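Local coordinates for extracellular solute-binding protein, family 1 (Bifidobacterium longum subsp. infantis, PDB 6FTH) that probably captures human milk oligosaccharides outside the cell and passes them to an ABC transporter for uptake, at residues P213-L216 with L217-T220; T273-F276 with D277-D280; L284-G287 with K288-K291; G297-Q300 with D301-F304; V474-K477 with T478-M482. All coordinates share one frame; numbering follows the deposited sequence.

Contact 1: residues P213-L216 with L217-T220; sequences PMLL and LNST
Asn218 folds back on Leu215 because its CG stands opposite its own carbonyl carbon and beside the backbone N (chi1 -70°), which brings the amide alongside the preceding turn. From there ND2 donates to Leu215 O at 2.9 Å. The same oxygen also takes the backbone N of Asn218, at 3.1 Å, and the two donors come in differently: ND2 is tilted only 16° from the carbonyl plane, whereas the main-chain N sits well above it. The side chains of Leu215 and Asn218 run next to each other in the same direction, with CD2 of the leucine 4.0 Å from ND2 of the asparagine. An alanine here lacks the amide, which would probably leave Leu215 O with one donor fewer and Thr224 OG1 without its bond to ND2. One residue earlier, Leu217 N binds Met214 O at 2.9 Å, and Leu217 CD1 packs against Met214 CB at 4.1 Å. One residue later, Ser219 N reaches Leu216 O at 3.0 Å over a more bent path; both these donors also stand above the carbonyl planes. The hydroxyl of Ser219 lies beside Leu216 CD2, but its main polar partner is Pro317 O. Successive bonds from each N to the carbonyl three residues back identify 3-10 turns, here in a buried loop between strands 197-199 and 235-238 that packs on helix 249-263.

Contact 2: residues T273-F276 with D277-D280; sequences TKTF and DACD
The flat carboxylate of Asp280 carries Phe276 O over one of its faces, with CG 3.4 Å from that oxygen, while the phenyl ring of Phe276 leaves the helix and makes a cation-pi contact with Arg202. Both groups belong to the first turn of helix 276-284, which opens with a classical N-cap at Thr275. The evidence for the cap is direct: Thr275 OG1 accepts from Ala278 N at 2.8 Å, with an N-H...O angle of 160°. A chi1 of 70° makes this possible, since it sets OG1 between the backbone N and the carbonyl carbon and aims it at the amides of the opening turn. The hydroxyl also lies close against the methyl group it faces, Thr275 OG1 to Ala278 CB being 3.2 Å. Regular helical bonds follow at once: Cys279 N to Thr275 O is 2.9 Å, and Asp280 N to Phe276 O is likewise 2.9 Å. Lys274, just ahead of the cap, bends at three successive torsions and lays its CE 4.1 Å from Ala278 CB. That curl carries NZ along the outside of the turn to a salt bridge with Asp282, so the lysine spans the start of the helix. Water 1 joins the carbonyl and the carboxylate by donating to both, at 3.0 Å to Phe276 O and 2.7 Å to Asp280 OD1.

Contact 3: residues L284-G287 with K288-K291; sequences LSDG and KTAK
Asp286 holds the backbone of Lys288 and Thr289 in a tight surface loop, a local contact in the connection from helix 276-284 to strand 292-297. Its chi1 of 63° puts CG between the backbone N and the carbonyl carbon and turns OD1 toward both amides. Asp286 OD1 accepts Thr289 N at 2.8 Å on its syn lone pair, almost in a straight line (174°). It also accepts Lys288 N at 2.8 Å, a donor that stands above the carboxylate plane. An oxygen bound to the amide two residues on makes this an Asx turn. It overlaps a type II' beta turn from Leu284 to Gly287, closed by Gly287 N to Leu284 O at 3.1 Å. Glycine suits the end of that turn, since at its positive phi a CB would jam against Asp286 O. Across the loop, Ser285 OG donates to Thr289 O at 2.5 Å, a very short bond. The aliphatic part of Lys291 lies over this hydroxyl, its CG 3.3 Å from Ser285 OG, while NZ runs on to a salt bridge with Asp195. An alanine in place of Lys291 would probably leave Asp195 without this partner and uncover one side of the serine hydroxyl.

Contact 4: residues G297-Q300 with D301-F304; sequences GWSQ and DASF
Hydrogen bonds between Ser299 and the turn that follows it define this contact as a helix N-cap. Ser299 OG accepts from Ala302 N at 3.1 Å and 165°, placed there by a chi1 of 72° that turns the hydroxyl toward the opening amides. The first helical bonds stand beside it: Ser303 N meets Ser299 O at 2.9 Å, and Phe304 N meets Gln300 O at 2.8 Å, the latter more bent (141°). A water-mediated link closes the other side, water 3 accepting from Trp298 N at 2.9 Å and lying 2.8 Å from Ser303 OG. Steric evidence accounts for Gly297, because a CB on this backbone would collide with Ser303 OG. Apolar contact is slight: Trp298 CD1 approaches Ala302 CB at 4.2 Å. The polar ends find partners elsewhere, Trp298 NE1 at Asp424 and Asp301 OD1 in a salt bridge with Lys308. The short helix 300-304 thus starts directly off the end of strand 292-297. Gln300 and Ser303 touch Phe156 of the adjacent strand 154-158, Ser299 and Asp301 touch Asn427 of helix 423-432, and the ring of Phe304 stacks with Tyr311.

Contact 5: residues V474-K477 with T478-M482; sequences VMQK and TATWM
Lys477 crosses the indole of Trp481 at a slant, with its CB seated over one face. The CH-pi geometry is close to ideal: Lys477 CB stands 3.8 Å from the centroid of the six-membered ring, only 8° off the ring normal. Bends at chi2 and chi3 turn the rest of the chain along the rim on the same side of the plane, with Lys477 CE 3.9 Å from Trp481 NE1. Lys477 O lies on this side as well, above the plane but toward the rim, and it accepts Trp481 N at 2.9 Å. The polar ends of the pair converge on one acceptor, Lys477 NZ in a salt bridge and Trp481 NE1 in a hydrogen bond, both to Glu490 OE1 of helix 487-500. These are partners four residues apart on the long alpha-helix 457-484, and the same spacing governs the other pairs. Val474 and Thr478 lie side by side and point the same way. Thr478 OG1 donates to Val474 O at 2.7 Å, and the backbone Thr478 N reaches that oxygen at 2.8 Å from the opposite face of the carbonyl plane. This second use of a helical carbonyl follows from the chi1 of -61°, which sets OG1 opposite the carbonyl carbon of its own residue. The hydroxyl is also bonded to Tyr251 OH of helix 249-263. Gln476 and Thr480 cross instead of running together, Gln476 OE1 lying 3.1 Å from Thr480 OG1. On the tryptophan, Tyr494 adds an edge-to-face contact between rings.

Two pairs of contacts touch directly. Contacts 1 and 5 meet through Met214, whose CE lies 3.5 Å from Thr478 CG2 and 3.8 Å from Met482 SD, joining the buried 3-10 turn to helix 457-484. Contacts 3 and 4 meet where Leu284 CD2 packs 3.3 Å from Ser303 O. Contact 2 runs straight on into contact 3, the two describing the start and exit of helix 276-284, with centres 16 Å apart. The N-caps of contacts 2 and 4 have centres 15 Å apart and nearest atoms about 5 Å apart. Contacts 3 and 5 are the most distant, about 30 Å between centres. None of the five is assigned here to the probable oligosaccharide-binding site.

Contact 1: residues P213-L216 with L217-T220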
loop_
_atom_site.group_PDB
_atom_site.type_symbol
_atom_site.label_atom_id
_atom_site.label_comp_id
_atom_site.label_asym_id
_atom_site.label_seq_id
_atom_site.Cartn_x
_atom_site.Cartn_y
_atom_site.Cartn_z
ATOM N N PRO A 213 7.323 -12.138 -0.617
ATOM C CA PRO A 213 8.004 -13.112 0.250
ATOM C C PRO A 213 9.035 -12.447 1.147
ATOM O O PRO A 213 9.367 -12.988 2.209
ATOM C CB PRO A 213 8.678 -14.091 -0.733
ATOM C CG PRO A 213 8.694 -13.369 -2.082
ATOM C CD PRO A 213 7.480 -12.451 -2.047
ATOM N N MET A 214 9.545 -11.281 0.744
ATOM C CA MET A 214 10.564 -10.634 1.577
ATOM C C MET A 214 9.988 -9.996 2.817
ATOM O O MET A 214 10.721 -9.377 3.592
ATOM C CB MET A 214 11.388 -9.635 0.765
ATOM C CG MET A 214 12.181 -10.287 -0.340
ATOM S SD MET A 214 13.091 -11.693 0.297
ATOM C CE MET A 214 13.697 -12.495 -1.195
ATOM N N LEU A 215 8.699 -10.144 3.057
ATOM C CA LEU A 215 8.181 -9.828 4.378
ATOM C C LEU A 215 8.869 -10.643 5.472
ATOM O O LEU A 215 8.810 -10.249 6.641
ATOM C CB LEU A 215 6.677 -10.032 4.400
ATOM C CG LEU A 215 5.858 -8.981 3.666
ATOM C CD1 LEU A 215 4.454 -9.500 3.453
ATOM C CD2 LEU A 215 5.830 -7.653 4.443
ATOM N N LEU A 216 9.528 -11.759 5.135
ATOM C CA LEU A 216 10.321 -12.490 6.128
ATOM C C LEU A 216 11.539 -11.703 6.614
ATOM O O LEU A 216 12.157 -12.104 7.606
ATOM C CB LEU A 216 10.740 -13.881 5.620
ATOM C CG LEU A 216 9.622 -14.926 5.598
ATOM C CD1 LEU A 216 10.244 -16.287 5.318
ATOM C CD2 LEU A 216 8.834 -14.985 6.884
ATOM N N LEU A 217 11.885 -10.585 5.967
ATOM C CA LEU A 217 12.927 -9.733 6.543
ATOM C C LEU A 217 12.552 -9.274 7.942
ATOM O O LEU A 217 13.430 -9.074 8.790
ATOM C CB LEU A 217 13.172 -8.505 5.667
ATOM C CG LEU A 217 13.987 -8.752 4.400
ATOM C CD1 LEU A 217 13.822 -7.631 3.382
ATOM C CD2 LEU A 217 15.463 -8.929 4.773
ATOM N N ASN A 218 11.254 -9.141 8.227
ATOM C CA ASN A 218 10.840 -8.732 9.567
ATOM C C ASN A 218 11.260 -9.756 10.625
ATOM O O ASN A 218 11.528 -9.385 11.784
ATOM C CB ASN A 218 9.323 -8.518 9.577
ATOM C CG ASN A 218 8.909 -7.293 8.771
ATOM O OD1 ASN A 218 9.182 -6.134 9.148
ATOM N ND2 ASN A 218 8.248 -7.532 7.643
ATOM N N SER A 219 11.337 -11.033 10.238
ATOM C CA SER A 219 11.825 -12.095 11.118
ATOM C C SER A 219 13.226 -11.816 11.603
ATOM O O SER A 219 13.613 -12.315 12.667
ATOM C CB SER A 219 11.901 -13.435 10.379
ATOM O OG SER A 219 10.632 -13.843 9.938
ATOM N N THR A 220 14.010 -11.099 10.808
ATOM C CA THR A 220 15.424 -10.868 11.094
ATOM C C THR A 220 15.666 -9.590 11.865
ATOM O O THR A 220 16.826 -9.316 12.224
ATOM C CB THR A 220 16.253 -10.824 9.798
ATOM O OG1 THR A 220 16.051 -9.588 9.094
ATOM C CG2 THR A 220 15.923 -11.984 8.881
#

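Contact 2: residues T273-F276 with D277-D280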
loop_
_atom_site.group_PDB
_atom_site.type_symbol
_atom_site.label_atom_id
_atom_site.label_comp_id
_atom_site.label_asym_id
_atom_site.label_seq_id
_atom_site.Cartn_x
_atom_site.Cartn_y
_atom_site.Cartn_z
ATOM N N THR A 273 7.437 -18.025 -11.607
ATOM C CA THR A 273 6.813 -17.697 -12.880
ATOM C C THR A 273 5.300 -17.607 -12.810
ATOM O O THR A 273 4.679 -17.183 -13.795
ATOM C CB THR A 273 7.222 -18.705 -13.975
ATOM O OG1 THR A 273 6.977 -20.050 -13.540
ATOM C CG2 THR A 273 8.696 -18.541 -14.324
ATOM N N LYS A 274 4.698 -17.956 -11.678
ATOM C CA LYS A 274 3.249 -17.907 -11.534
ATOM C C LYS A 274 2.789 -16.454 -11.500
ATOM O O LYS A 274 3.398 -15.617 -10.834
ATOM C CB LYS A 274 2.852 -18.582 -10.214
ATOM C CG LYS A 274 3.056 -20.088 -10.175
ATOM C CD LYS A 274 1.744 -20.844 -10.466
ATOM C CE LYS A 274 0.788 -20.817 -9.269
ATOM N NZ LYS A 274 1.302 -21.636 -8.117
ATOM N N THR A 275 1.697 -16.142 -12.195
ATOM C CA THR A 275 1.144 -14.792 -12.102
ATOM C C THR A 275 0.608 -14.546 -10.693
ATOM O O THR A 275 0.241 -15.484 -9.980
ATOM C CB THR A 275 -0.006 -14.606 -13.097
ATOM O OG1 THR A 275 -1.132 -15.382 -12.672
ATOM C CG2 THR A 275 0.409 -15.040 -14.511
ATOM N N PHE A 276 0.549 -13.270 -10.292
ATOM C CA PHE A 276 -0.079 -12.953 -9.013
ATOM C C PHE A 276 -1.506 -13.484 -8.960
ATOM O O PHE A 276 -1.959 -13.963 -7.912
ATOM C CB PHE A 276 -0.078 -11.441 -8.753
ATOM C CG PHE A 276 1.275 -10.865 -8.435
ATOM C CD1 PHE A 276 2.387 -11.671 -8.333
ATOM C CD2 PHE A 276 1.421 -9.507 -8.218
ATOM C CE1 PHE A 276 3.639 -11.135 -8.047
ATOM C CE2 PHE A 276 2.668 -8.970 -7.914
ATOM C CZ PHE A 276 3.773 -9.799 -7.835
ATOM N N ASP A 277 -2.239 -13.400 -10.078
ATOM C CA ASP A 277 -3.610 -13.915 -10.101
ATOM C C ASP A 277 -3.635 -15.425 -9.879
ATOM O O ASP A 277 -4.461 -15.945 -9.120
ATOM C CB ASP A 277 -4.281 -13.549 -11.431
ATOM C CG ASP A 277 -4.582 -12.051 -11.563
ATOM O OD1 ASP A 277 -4.571 -11.337 -10.544
ATOM O OD2 ASP A 277 -4.842 -11.587 -12.698
ATOM N N ALA A 278 -2.743 -16.157 -10.547
ATOM C CA ALA A 278 -2.704 -17.602 -10.367
ATOM C C ALA A 278 -2.376 -17.953 -8.931
ATOM O O ALA A 278 -2.932 -18.902 -8.372
ATOM C CB ALA A 278 -1.667 -18.222 -11.304
ATOM N N CYS A 279 -1.475 -17.189 -8.311
ATOM C CA CYS A 279 -1.133 -17.436 -6.920
ATOM C C CYS A 279 -2.344 -17.206 -6.026
ATOM O O CYS A 279 -2.637 -18.023 -5.143
ATOM C CB CYS A 279 0.050 -16.539 -6.536
ATOM S SG CYS A 279 0.738 -16.806 -4.872
ATOM N N ASP A 280 -3.094 -16.128 -6.279
ATOM C CA ASP A 280 -4.329 -15.887 -5.542
ATOM C C ASP A 280 -5.327 -17.019 -5.747
ATOM O O ASP A 280 -6.032 -17.412 -4.812
ATOM C CB ASP A 280 -4.965 -14.581 -6.004
ATOM C CG ASP A 280 -4.263 -13.358 -5.458
ATOM O OD1 ASP A 280 -3.447 -13.498 -4.518
ATOM O OD2 ASP A 280 -4.541 -12.257 -5.981
HETATM O O HOH W 1 -0.930 -13.090 -5.287
#

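Contact 3: residues L284-G287 with K288-K291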
loop_
_atom_site.group_PDB
_atom_site.type_symbol
_atom_site.label_atom_id
_atom_site.label_comp_id
_atom_site.label_asym_id
_atom_site.label_seq_id
_atom_site.Cartn_x
_atom_site.Cartn_y
_atom_site.Cartn_z
ATOM N N LEU A 284 -7.631 -19.325 -2.969
ATOM C CA LEU A 284 -9.092 -19.329 -2.947
ATOM C C LEU A 284 -9.656 -20.715 -3.237
ATOM O O LEU A 284 -10.753 -21.052 -2.765
ATOM C CB LEU A 284 -9.628 -18.337 -3.973
ATOM C CG LEU A 284 -9.377 -16.870 -3.632
ATOM C CD1 LEU A 284 -9.573 -15.998 -4.860
ATOM C CD2 LEU A 284 -10.270 -16.397 -2.504
ATOM N N SER A 285 -8.928 -21.519 -4.010
ATOM C CA SER A 285 -9.346 -22.881 -4.304
ATOM C C SER A 285 -10.759 -22.870 -4.881
ATOM O O SER A 285 -11.097 -21.991 -5.680
ATOM C CB SER A 285 -9.243 -23.714 -3.027
ATOM O OG SER A 285 -9.491 -25.085 -3.273
ATOM N N ASP A 286 -11.594 -23.820 -4.477
ATOM C CA ASP A 286 -12.979 -23.867 -4.933
ATOM C C ASP A 286 -13.958 -23.311 -3.907
ATOM O O ASP A 286 -15.169 -23.473 -4.071
ATOM C CB ASP A 286 -13.365 -25.302 -5.318
ATOM C CG ASP A 286 -13.315 -26.253 -4.145
ATOM O OD1 ASP A 286 -12.924 -25.815 -3.040
ATOM O OD2 ASP A 286 -13.684 -27.442 -4.323
ATOM N N GLY A 287 -13.471 -22.641 -2.865
ATOM C CA GLY A 287 -14.326 -22.165 -1.800
ATOM C C GLY A 287 -14.686 -23.210 -0.766
ATOM O O GLY A 287 -15.263 -22.858 0.271
ATOM N N LYS A 288 -14.352 -24.479 -1.007
ATOM C CA LYS A 288 -14.750 -25.580 -0.140
ATOM C C LYS A 288 -13.555 -26.327 0.423
ATOM O O LYS A 288 -13.513 -26.609 1.626
ATOM C CB LYS A 288 -15.650 -26.538 -0.944
ATOM C CG LYS A 288 -16.227 -27.703 -0.155
ATOM C CD LYS A 288 -17.046 -28.624 -1.071
ATOM C CE LYS A 288 -17.407 -29.947 -0.397
ATOM N NZ LYS A 288 -18.220 -30.831 -1.297
ATOM N N THR A 289 -12.566 -26.649 -0.413
ATOM C CA THR A 289 -11.372 -27.369 0.019
ATOM C C THR A 289 -10.203 -26.388 0.075
ATOM O O THR A 289 -9.777 -25.866 -0.961
ATOM C CB THR A 289 -11.067 -28.503 -0.958
ATOM O OG1 THR A 289 -12.181 -29.397 -1.010
ATOM C CG2 THR A 289 -9.832 -29.284 -0.521
ATOM N N ALA A 290 -9.698 -26.143 1.278
ATOM C CA ALA A 290 -8.521 -25.299 1.425
ATOM C C ALA A 290 -7.305 -25.999 0.837
ATOM O O ALA A 290 -7.134 -27.209 0.999
ATOM C CB ALA A 290 -8.270 -25.027 2.903
ATOM N N LYS A 291 -6.435 -25.220 0.191
ATOM C CA LYS A 291 -5.225 -25.738 -0.440
ATOM C C LYS A 291 -3.931 -25.236 0.175
ATOM O O LYS A 291 -2.945 -25.974 0.167
ATOM C CB LYS A 291 -5.196 -25.385 -1.931
ATOM C CG LYS A 291 -6.385 -25.894 -2.719
ATOM C CD LYS A 291 -6.296 -27.387 -2.996
ATOM C CE LYS A 291 -7.473 -27.823 -3.850
ATOM N NZ LYS A 291 -7.409 -29.278 -4.206
HETATM O O HOH W 2 -13.672 -29.465 -2.936
#

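Contact 4: residues G297-Q300 with D301-F304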
loop_
_atom_site.group_PDB
_atom_site.type_symbol
_atom_site.label_atom_id
_atom_site.label_comp_id
_atom_site.label_asym_id
_atom_site.label_seq_id
_atom_site.Cartn_x
_atom_site.Cartn_y
_atom_site.Cartn_z
ATOM N N GLY A 297 -0.910 -11.654 2.752
ATOM C CA GLY A 297 -2.019 -10.971 2.121
ATOM C C GLY A 297 -2.555 -9.827 2.947
ATOM O O GLY A 297 -1.952 -9.402 3.939
ATOM N N TRP A 298 -3.724 -9.333 2.519
ATOM C CA TRP A 298 -4.396 -8.147 3.051
ATOM C C TRP A 298 -5.368 -8.486 4.170
ATOM O O TRP A 298 -5.324 -7.869 5.239
ATOM C CB TRP A 298 -5.168 -7.491 1.895
ATOM C CG TRP A 298 -6.082 -6.365 2.245
ATOM C CD1 TRP A 298 -7.436 -6.442 2.441
ATOM C CD2 TRP A 298 -5.733 -4.993 2.404
ATOM N NE1 TRP A 298 -7.948 -5.193 2.724
ATOM C CE2 TRP A 298 -6.918 -4.288 2.709
ATOM C CE3 TRP A 298 -4.532 -4.287 2.325
ATOM C CZ2 TRP A 298 -6.944 -2.910 2.900
ATOM C CZ3 TRP A 298 -4.565 -2.909 2.530
ATOM C CH2 TRP A 298 -5.753 -2.247 2.822
ATOM N N SER A 299 -6.257 -9.457 3.940
ATOM C CA SER A 299 -7.223 -9.903 4.944
ATOM C C SER A 299 -7.613 -11.339 4.618
ATOM O O SER A 299 -7.462 -11.784 3.479
ATOM C CB SER A 299 -8.472 -9.020 4.962
ATOM O OG SER A 299 -9.239 -9.269 3.803
ATOM N N GLN A 300 -8.112 -12.057 5.628
ATOM C CA GLN A 300 -8.541 -13.432 5.368
ATOM C C GLN A 300 -9.621 -13.472 4.304
ATOM O O GLN A 300 -9.602 -14.342 3.430
ATOM C CB GLN A 300 -8.968 -14.139 6.638
ATOM C CG GLN A 300 -7.893 -14.203 7.689
ATOM C CD GLN A 300 -8.052 -13.102 8.709
ATOM O OE1 GLN A 300 -7.909 -11.919 8.394
ATOM N NE2 GLN A 300 -8.364 -13.478 9.950
ATOM N N ASP A 301 -10.554 -12.517 4.323
ATOM C CA ASP A 301 -11.596 -12.530 3.302
ATOM C C ASP A 301 -11.013 -12.347 1.911
ATOM O O ASP A 301 -11.380 -13.061 0.972
ATOM C CB ASP A 301 -12.648 -11.456 3.574
ATOM C CG ASP A 301 -13.813 -11.549 2.599
ATOM O OD1 ASP A 301 -14.717 -12.390 2.822
ATOM O OD2 ASP A 301 -13.796 -10.827 1.585
ATOM N N ALA A 302 -10.121 -11.367 1.736
ATOM C CA ALA A 302 -9.583 -11.101 0.411
ATOM C C ALA A 302 -8.742 -12.270 -0.084
ATOM O O ALA A 302 -8.752 -12.585 -1.278
ATOM C CB ALA A 302 -8.736 -9.829 0.424
ATOM N N SER A 303 -7.983 -12.907 0.815
ATOM C CA SER A 303 -7.098 -14.001 0.415
ATOM C C SER A 303 -7.850 -15.314 0.190
ATOM O O SER A 303 -7.479 -16.097 -0.695
ATOM C CB SER A 303 -6.026 -14.216 1.482
ATOM O OG SER A 303 -4.999 -13.242 1.339
ATOM N N PHE A 304 -8.871 -15.590 0.994
ATOM C CA PHE A 304 -9.426 -16.938 1.090
ATOM C C PHE A 304 -10.930 -17.034 0.879
ATOM O O PHE A 304 -11.440 -18.163 0.816
ATOM C CB PHE A 304 -9.076 -17.555 2.452
ATOM C CG PHE A 304 -7.596 -17.528 2.764
ATOM C CD1 PHE A 304 -6.702 -18.294 2.034
ATOM C CD2 PHE A 304 -7.120 -16.724 3.779
ATOM C CE1 PHE A 304 -5.338 -18.249 2.327
ATOM C CE2 PHE A 304 -5.770 -16.669 4.065
ATOM C CZ PHE A 304 -4.888 -17.428 3.351
HETATM O O HOH W 3 -5.223 -10.642 0.451
#

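Contact 5: residues V474-K477 with T478-M482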
loop_
_atom_site.group_PDB
_atom_site.type_symbol
_atom_site.label_atom_id
_atom_site.label_comp_id
_atom_site.label_asym_id
_atom_site.label_seq_id
_atom_site.Cartn_x
_atom_site.Cartn_y
_atom_site.Cartn_z
ATOM N N VAL A 474 18.989 -7.619 -8.863
ATOM C CA VAL A 474 18.402 -8.153 -7.637
ATOM C C VAL A 474 17.332 -9.185 -7.969
ATOM O O VAL A 474 17.297 -10.273 -7.378
ATOM C CB VAL A 474 17.833 -7.015 -6.766
ATOM C CG1 VAL A 474 17.028 -7.588 -5.573
ATOM C CG2 VAL A 474 18.946 -6.133 -6.218
ATOM N N MET A 475 16.437 -8.844 -8.897
ATOM C CA MET A 475 15.305 -9.717 -9.195
ATOM C C MET A 475 15.793 -11.031 -9.787
ATOM O O MET A 475 15.335 -12.110 -9.391
ATOM C CB MET A 475 14.345 -8.989 -10.143
ATOM C CG MET A 475 13.210 -9.824 -10.725
ATOM S SD MET A 475 12.032 -8.875 -11.752
ATOM C CE MET A 475 13.075 -7.528 -12.320
ATOM N N GLN A 476 16.750 -10.961 -10.718
ATOM C CA GLN A 476 17.260 -12.170 -11.350
ATOM C C GLN A 476 17.997 -13.049 -10.350
ATOM O O GLN A 476 17.733 -14.253 -10.255
ATOM C CB GLN A 476 18.163 -11.791 -12.528
ATOM C CG GLN A 476 18.647 -12.971 -13.355
ATOM C CD GLN A 476 19.914 -13.612 -12.808
ATOM O OE1 GLN A 476 19.942 -14.812 -12.502
ATOM N NE2 GLN A 476 20.979 -12.818 -12.700
ATOM N N LYS A 477 18.949 -12.475 -9.602
ATOM C CA LYS A 477 19.734 -13.279 -8.683
ATOM C C LYS A 477 18.878 -13.808 -7.545
ATOM O O LYS A 477 19.033 -14.963 -7.134
ATOM C CB LYS A 477 20.913 -12.487 -8.130
ATOM C CG LYS A 477 21.882 -11.977 -9.203
ATOM C CD LYS A 477 23.094 -12.870 -9.388
ATOM C CE LYS A 477 22.726 -14.307 -9.635
ATOM N NZ LYS A 477 23.855 -15.081 -10.244
ATOM N N THR A 478 17.986 -12.978 -7.004
ATOM C CA THR A 478 17.185 -13.430 -5.877
ATOM C C THR A 478 16.330 -14.635 -6.267
ATOM O O THR A 478 16.316 -15.656 -5.563
ATOM C CB THR A 478 16.326 -12.277 -5.351
ATOM O OG1 THR A 478 17.174 -11.206 -4.893
ATOM C CG2 THR A 478 15.506 -12.752 -4.172
ATOM N N ALA A 479 15.650 -14.547 -7.414
ATOM C CA ALA A 479 14.786 -15.647 -7.835
ATOM C C ALA A 479 15.606 -16.902 -8.102
ATOM O O ALA A 479 15.221 -18.008 -7.700
ATOM C CB ALA A 479 13.990 -15.249 -9.075
ATOM N N THR A 480 16.752 -16.749 -8.768
ATOM C CA THR A 480 17.594 -17.908 -9.071
ATOM C C THR A 480 18.098 -18.570 -7.796
ATOM O O THR A 480 18.043 -19.796 -7.647
ATOM C CB THR A 480 18.761 -17.469 -9.965
ATOM O OG1 THR A 480 18.226 -16.993 -11.209
ATOM C CG2 THR A 480 19.727 -18.628 -10.204
ATOM N N TRP A 481 18.575 -17.768 -6.837
ATOM C CA TRP A 481 19.108 -18.327 -5.609
ATOM C C TRP A 481 18.019 -18.994 -4.774
ATOM O O TRP A 481 18.282 -19.994 -4.094
ATOM C CB TRP A 481 19.748 -17.222 -4.779
ATOM C CG TRP A 481 21.026 -16.684 -5.323
ATOM C CD1 TRP A 481 21.922 -17.325 -6.134
ATOM C CD2 TRP A 481 21.558 -15.378 -5.080
ATOM N NE1 TRP A 481 22.992 -16.490 -6.398
ATOM C CE2 TRP A 481 22.788 -15.291 -5.760
ATOM C CE3 TRP A 481 21.116 -14.275 -4.337
ATOM C CZ2 TRP A 481 23.581 -14.144 -5.728
ATOM C CZ3 TRP A 481 21.913 -13.120 -4.304
ATOM C CH2 TRP A 481 23.127 -13.068 -4.999
ATOM N N MET A 482 16.806 -18.443 -4.784
ATOM C CA MET A 482 15.714 -19.075 -4.053
ATOM C C MET A 482 15.353 -20.426 -4.665
ATOM O O MET A 482 15.131 -21.411 -3.942
ATOM C CB MET A 482 14.503 -18.137 -4.048
ATOM C CG MET A 482 14.635 -16.955 -3.056
ATOM S SD MET A 482 13.344 -15.721 -3.243
ATOM C CE MET A 482 11.888 -16.673 -2.716
#